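Local coordinates for protein extracellular ligand-binding receptor (Desulfohalobium retbaense DSM 5692, PDB 5ERE) that probably senses small molecules outside the cell, binding 2-oxo-4-methylpentanoic acid in a leucine-binding-protein-like module and cytosine in a tandem PAS-type sensor module, at residues T383-A386 with T387-V391; S242-T245 with D246-L250. All blocks are in the same frame, centred on the assembly; numbering follows the deposited sequence.

Contact 1: residues T383-A386 with T387-V391; sequences TVDA and TGTIV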
ATOM      1  N   THR A 383      13.740 -22.359 -28.290  1.00 41.58           N
ATOM      2  CA  THR A 383      13.654 -22.223 -29.726  1.00 45.56           C
ATOM      3  C   THR A 383      12.804 -23.366 -30.217  1.00 47.37           C
ATOM      4  O   THR A 383      12.758 -24.425 -29.588  1.00 40.22           O
ATOM      5  CB  THR A 383      15.030 -22.226 -30.413  1.00 44.62           C
ATOM      6  OG1 THR A 383      15.765 -23.397 -30.042  1.00 49.07           O
ATOM      7  CG2 THR A 383      15.783 -20.978 -30.024  1.00 44.79           C
ATOM      8  N   VAL A 384      12.131 -23.105 -31.337  1.00 44.36           N
ATOM      9  CA  VAL A 384      11.110 -23.963 -31.936  1.00 48.05           C
ATOM     10  C   VAL A 384      11.335 -23.986 -33.449  1.00 50.99           C
ATOM     11  O   VAL A 384      11.358 -22.928 -34.081  1.00 46.03           O
ATOM     12  CB  VAL A 384       9.678 -23.438 -31.643  1.00 54.03           C
ATOM     13  CG1 VAL A 384       8.619 -24.370 -32.233  1.00 54.54           C
ATOM     14  CG2 VAL A 384       9.463 -23.264 -30.149  1.00 49.95           C
ATOM     15  N   ASP A 385      11.498 -25.170 -34.037  1.00 54.53           N
ATOM     16  CA  ASP A 385      11.819 -25.256 -35.468  1.00 58.51           C
ATOM     17  C   ASP A 385      10.602 -25.094 -36.395  1.00 59.32           C
ATOM     18  O   ASP A 385       9.446 -24.966 -35.949  1.00 54.40           O
ATOM     19  CB  ASP A 385      12.548 -26.584 -35.788  1.00 56.78           C
ATOM     20  CG  ASP A 385      11.679 -27.833 -35.603  1.00 61.61           C
ATOM     21  OD1 ASP A 385      10.428 -27.752 -35.641  1.00 57.53           O
ATOM     22  OD2 ASP A 385      12.269 -28.929 -35.436  1.00 64.60           O
ATOM     23  N   ALA A 386      10.879 -25.117 -37.696  1.00 60.06           N
ATOM     24  CA  ALA A 386       9.864 -24.846 -38.718  1.00 62.31           C
ATOM     25  C   ALA A 386       8.689 -25.838 -38.643  1.00 57.75           C
ATOM     26  O   ALA A 386       7.639 -25.596 -39.233  1.00 64.56           O
ATOM     27  CB  ALA A 386      10.519 -24.863 -40.106  1.00 55.49           C
ATOM     28  N   THR A 387       8.856 -26.925 -37.883  1.00 53.28           N
ATOM     29  CA  THR A 387       7.811 -27.941 -37.697  1.00 53.02           C
ATOM     30  C   THR A 387       6.980 -27.731 -36.424  1.00 50.75           C
ATOM     31  O   THR A 387       5.977 -28.395 -36.212  1.00 54.96           O
ATOM     32  CB  THR A 387       8.417 -29.368 -37.647  1.00 59.01           C
ATOM     33  OG1 THR A 387       8.880 -29.670 -36.319  1.00 59.40           O
ATOM     34  CG2 THR A 387       9.580 -29.490 -38.617  1.00 64.34           C
ATOM     35  N   GLY A 388       7.382 -26.792 -35.580  1.00 57.13           N
ATOM     36  CA  GLY A 388       6.647 -26.536 -34.358  1.00 52.85           C
ATOM     37  C   GLY A 388       7.141 -27.427 -33.227  1.00 54.06           C
ATOM     38  O   GLY A 388       6.431 -27.663 -32.251  1.00 44.16           O
ATOM     39  N   THR A 389       8.376 -27.906 -33.353  1.00 57.13           N
ATOM     40  CA  THR A 389       8.994 -28.738 -32.312  1.00 54.97           C
ATOM     41  C   THR A 389      10.017 -27.931 -31.503  1.00 43.31           C
ATOM     42  O   THR A 389      10.875 -27.263 -32.068  1.00 45.80           O
ATOM     43  CB  THR A 389       9.689 -29.973 -32.911  1.00 54.50           C
ATOM     44  OG1 THR A 389       8.770 -30.701 -33.730  1.00 52.93           O
ATOM     45  CG2 THR A 389      10.206 -30.900 -31.786  1.00 55.09           C
ATOM     46  N   ILE A 390       9.912 -27.977 -30.182  1.00 45.11           N
ATOM     47  CA  ILE A 390      10.900 -27.354 -29.324  1.00 44.76           C
ATOM     48  C   ILE A 390      12.223 -28.092 -29.479  1.00 54.43           C
ATOM     49  O   ILE A 390      12.273 -29.306 -29.288  1.00 52.07           O
ATOM     50  CB  ILE A 390      10.467 -27.361 -27.852  1.00 42.34           C
ATOM     51  CG1 ILE A 390       9.160 -26.565 -27.691  1.00 42.34           C
ATOM     52  CG2 ILE A 390      11.558 -26.752 -26.996  1.00 35.93           C
ATOM     53  CD1 ILE A 390       8.600 -26.558 -26.289  1.00 45.18           C
ATOM     54  N   VAL A 391      13.278 -27.348 -29.823  1.00 47.33           N
ATOM     55  CA  VAL A 391      14.578 -27.928 -30.134  1.00 51.22           C
ATOM     56  C   VAL A 391      15.683 -27.430 -29.210  1.00 48.82           C
ATOM     57  O   VAL A 391      16.794 -27.911 -29.288  1.00 56.56           O
ATOM     58  CB  VAL A 391      14.993 -27.636 -31.603  1.00 53.90           C
ATOM     59  CG1 VAL A 391      13.986 -28.251 -32.572  1.00 52.78           C
ATOM     60  CG2 VAL A 391      15.152 -26.133 -31.860  1.00 51.88           C
TER
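Asp385 OD1 is gripped by three donors from Thr387 and Thr389. The shortest bond comes from Thr387 OG1, 2.6 Å from Asp385 OD1, on the syn side of the carboxylate. Thr387 N and Thr389 N also bond to it, from opposite faces of the carboxylate and well out of its plane. The Thr389 N bond is the straighter, with 160° at the hydrogen. Asp385 CG sits between its backbone N and carbonyl carbon (chi1 67°), which turns the carboxylate in over the bend. The three bonds fix the rotation of this group. Asp385 OD2 lies 3.4 Å from Val391 CG1. The chain folds as a beta hairpin joining strands 378-385 and 390-394, with a type I turn over Asp385 to Gly388. Gly388 N closes the turn on Asp385 O at 2.8 Å, and at the positive phi of Gly388 a side chain would press against the carbonyl oxygen of Thr387. Val384 and Ile390 form an antiparallel non-hydrogen-bonded pair. Their side chains share one face of the sheet, and Val384 CG2 meets Ile390 CG1 at 4.1 Å. Both touch Ile406. Ile390 also lies close to the bound cytosine. Thr383 OG1 bonds to Leu359 O and lies 3.3 Å from Val391 CG2.

Contact 2: residues S242-T245 with D246-L250; sequences SAFT and DRYGL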
ATOM      1  N   SER A 242     -21.676   8.460  15.081  1.00 37.39           N
ATOM      2  CA  SER A 242     -22.898   9.137  15.491  1.00 42.88           C
ATOM      3  C   SER A 242     -23.075   9.304  16.985  1.00 41.60           C
ATOM      4  O   SER A 242     -23.528  10.359  17.428  1.00 38.35           O
ATOM      5  CB  SER A 242     -24.098   8.380  14.933  1.00 43.12           C
ATOM      6  OG  SER A 242     -25.291   9.008  15.336  1.00 63.38           O
ATOM      7  N   ALA A 243     -22.765   8.278  17.779  1.00 35.22           N
ATOM      8  CA  ALA A 243     -22.790   8.437  19.234  1.00 39.87           C
ATOM      9  C   ALA A 243     -21.844   9.561  19.730  1.00 35.93           C
ATOM     10  O   ALA A 243     -22.186  10.336  20.616  1.00 37.14           O
ATOM     11  CB  ALA A 243     -22.408   7.133  19.923  1.00 35.44           C
ATOM     12  N   PHE A 244     -20.646   9.596  19.178  1.00 37.86           N
ATOM     13  CA  PHE A 244     -19.640  10.580  19.578  1.00 34.12           C
ATOM     14  C   PHE A 244     -20.098  11.991  19.162  1.00 34.25           C
ATOM     15  O   PHE A 244     -20.126  12.928  19.962  1.00 33.94           O
ATOM     16  CB  PHE A 244     -18.305  10.201  18.961  1.00 36.12           C
ATOM     17  CG  PHE A 244     -17.171  11.067  19.377  1.00 44.76           C
ATOM     18  CD1 PHE A 244     -17.023  12.344  18.844  1.00 29.27           C
ATOM     19  CD2 PHE A 244     -16.232  10.601  20.273  1.00 38.84           C
ATOM     20  CE1 PHE A 244     -15.966  13.163  19.215  1.00 39.03           C
ATOM     21  CE2 PHE A 244     -15.183  11.382  20.638  1.00 35.48           C
ATOM     22  CZ  PHE A 244     -15.033  12.680  20.103  1.00 34.08           C
ATOM     23  N   THR A 245     -20.560  12.089  17.933  1.00 34.25           N
ATOM     24  CA  THR A 245     -21.010  13.367  17.385  1.00 30.37           C
ATOM     25  C   THR A 245     -22.157  13.936  18.176  1.00 42.22           C
ATOM     26  O   THR A 245     -22.186  15.133  18.461  1.00 38.65           O
ATOM     27  CB  THR A 245     -21.423  13.187  15.946  1.00 31.49           C
ATOM     28  OG1 THR A 245     -20.301  12.753  15.203  1.00 32.76           O
ATOM     29  CG2 THR A 245     -21.974  14.476  15.335  1.00 37.40           C
ATOM     30  N   ASP A 246     -23.111  13.076  18.545  1.00 42.46           N
ATOM     31  CA  ASP A 246     -24.279  13.533  19.272  1.00 44.31           C
ATOM     32  C   ASP A 246     -23.915  14.005  20.661  1.00 36.74           C
ATOM     33  O   ASP A 246     -24.462  14.986  21.162  1.00 40.30           O
ATOM     34  CB  ASP A 246     -25.339  12.414  19.380  1.00 51.07           C
ATOM     35  CG  ASP A 246     -25.971  12.062  18.031  1.00 57.15           C
ATOM     36  OD1 ASP A 246     -25.926  12.888  17.102  1.00 52.80           O
ATOM     37  OD2 ASP A 246     -26.515  10.947  17.903  1.00 66.25           O
ATOM     38  N   ARG A 247     -23.025  13.278  21.316  1.00 30.85           N
ATOM     39  CA  ARG A 247     -22.669  13.623  22.682  1.00 38.83           C
ATOM     40  C   ARG A 247     -21.757  14.882  22.731  1.00 41.16           C
ATOM     41  O   ARG A 247     -21.946  15.776  23.549  1.00 35.15           O
ATOM     42  CB  ARG A 247     -21.949  12.452  23.344  1.00 40.80           C
ATOM     43  CG  ARG A 247     -21.620  12.707  24.785  1.00 41.18           C
ATOM     44  CD  ARG A 247     -20.950  11.529  25.410  1.00 57.65           C
ATOM     45  NE  ARG A 247     -21.072  11.629  26.853  1.00 68.70           N
ATOM     46  CZ  ARG A 247     -22.216  11.444  27.496  1.00 82.37           C
ATOM     47  NH1 ARG A 247     -23.312  11.126  26.808  1.00 81.69           N
ATOM     48  NH2 ARG A 247     -22.260  11.574  28.820  1.00 84.07           N
ATOM     49  N   TYR A 248     -20.756  14.924  21.870  1.00 35.08           N
ATOM     50  CA  TYR A 248     -19.716  15.947  21.994  1.00 39.15           C
ATOM     51  C   TYR A 248     -19.801  17.118  21.017  1.00 39.26           C
ATOM     52  O   TYR A 248     -19.067  18.091  21.176  1.00 37.19           O
ATOM     53  CB  TYR A 248     -18.354  15.280  21.868  1.00 37.02           C
ATOM     54  CG  TYR A 248     -18.064  14.363  23.030  1.00 31.64           C
ATOM     55  CD1 TYR A 248     -17.941  14.879  24.319  1.00 33.03           C
ATOM     56  CD2 TYR A 248     -17.938  12.986  22.855  1.00 38.49           C
ATOM     57  CE1 TYR A 248     -17.707  14.026  25.427  1.00 35.06           C
ATOM     58  CE2 TYR A 248     -17.678  12.132  23.945  1.00 38.74           C
ATOM     59  CZ  TYR A 248     -17.572  12.670  25.223  1.00 36.31           C
ATOM     60  OH  TYR A 248     -17.320  11.843  26.304  1.00 41.77           O
ATOM     61  N   GLY A 249     -20.645  17.009  19.997  1.00 39.89           N
ATOM     62  CA  GLY A 249     -20.976  18.127  19.143  1.00 42.90           C
ATOM     63  C   GLY A 249     -20.130  18.186  17.889  1.00 46.60           C
ATOM     64  O   GLY A 249     -20.297  19.075  17.089  1.00 40.93           O
ATOM     65  N   LEU A 250     -19.256  17.214  17.705  1.00 40.76           N
ATOM     66  CA  LEU A 250     -18.392  17.149  16.532  1.00 42.90           C
ATOM     67  C   LEU A 250     -18.002  15.690  16.313  1.00 34.97           C
ATOM     68  O   LEU A 250     -18.059  14.844  17.230  1.00 39.16           O
ATOM     69  CB  LEU A 250     -17.133  18.020  16.680  1.00 43.14           C
ATOM     70  CG  LEU A 250     -15.959  17.447  17.519  1.00 36.48           C
ATOM     71  CD1 LEU A 250     -14.774  18.440  17.568  1.00 41.00           C
ATOM     72  CD2 LEU A 250     -16.429  17.131  18.906  1.00 36.33           C
TER
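Phe244 CG lies anti to the backbone N (chi1 -176°), and Tyr248 CG lies anti to its carbonyl carbon (chi1 -67°). These torsions bring the two rings together one helical turn apart. The pair is edge-to-face, with the Tyr248 edge toward the Phe244 face. The centroids are 5.0 Å apart and the planes meet at 54°. Tyr248 CD2 sits over the centre of the Phe244 ring, 3.9 Å from Phe244 CE2. Leu250 runs alongside Phe244, and Leu250 CD2 lies 4.0 Å from Phe244 CE1. At the ring edge, Leu250 O is 3.2 Å from Phe244 CD1. This buried oxygen has no hydrogen-bond partner in the model, but Thr245 CA makes a CA-H...O contact with Leu250 O at 3.3 Å. An alanine in place of Phe244 is likely to leave the Tyr248 edge without its aromatic face and open a gap beside Leu250. Arg23 of helix 15-32 touches Phe244, Tyr248 and Leu250. On another side of the helix, Ser242 OG makes a weak bond to Asp246 OD2. Tyr248 N bonds to Phe244 O at 2.8 Å. Gly249 N still bonds to Thr245 O, and Gly249 then leaves helical geometry with positive phi, as is common for glycine at a helix C-terminus.

In the fold
The two contacts lie on opposite sides of the chain's centre, with their own centres about 73 Å apart. They share no helix or strand. Contact 1 is partly buried and joins two strands of an antiparallel sheet in the Cache-type sensor region. Contact 2 is mainly a surface contact, at the end of helix 239-248 in the periplasmic-binding-protein region. In contact 1 a side-chain carboxylate gathers backbone and hydroxyl donors round a tight turn. In contact 2 backbone bonds run along a helix, and aromatic and aliphatic packing does most of the side-chain work. Contact 1 borders the cytosine pocket, whereas contact 2 lies away from the annotated sites.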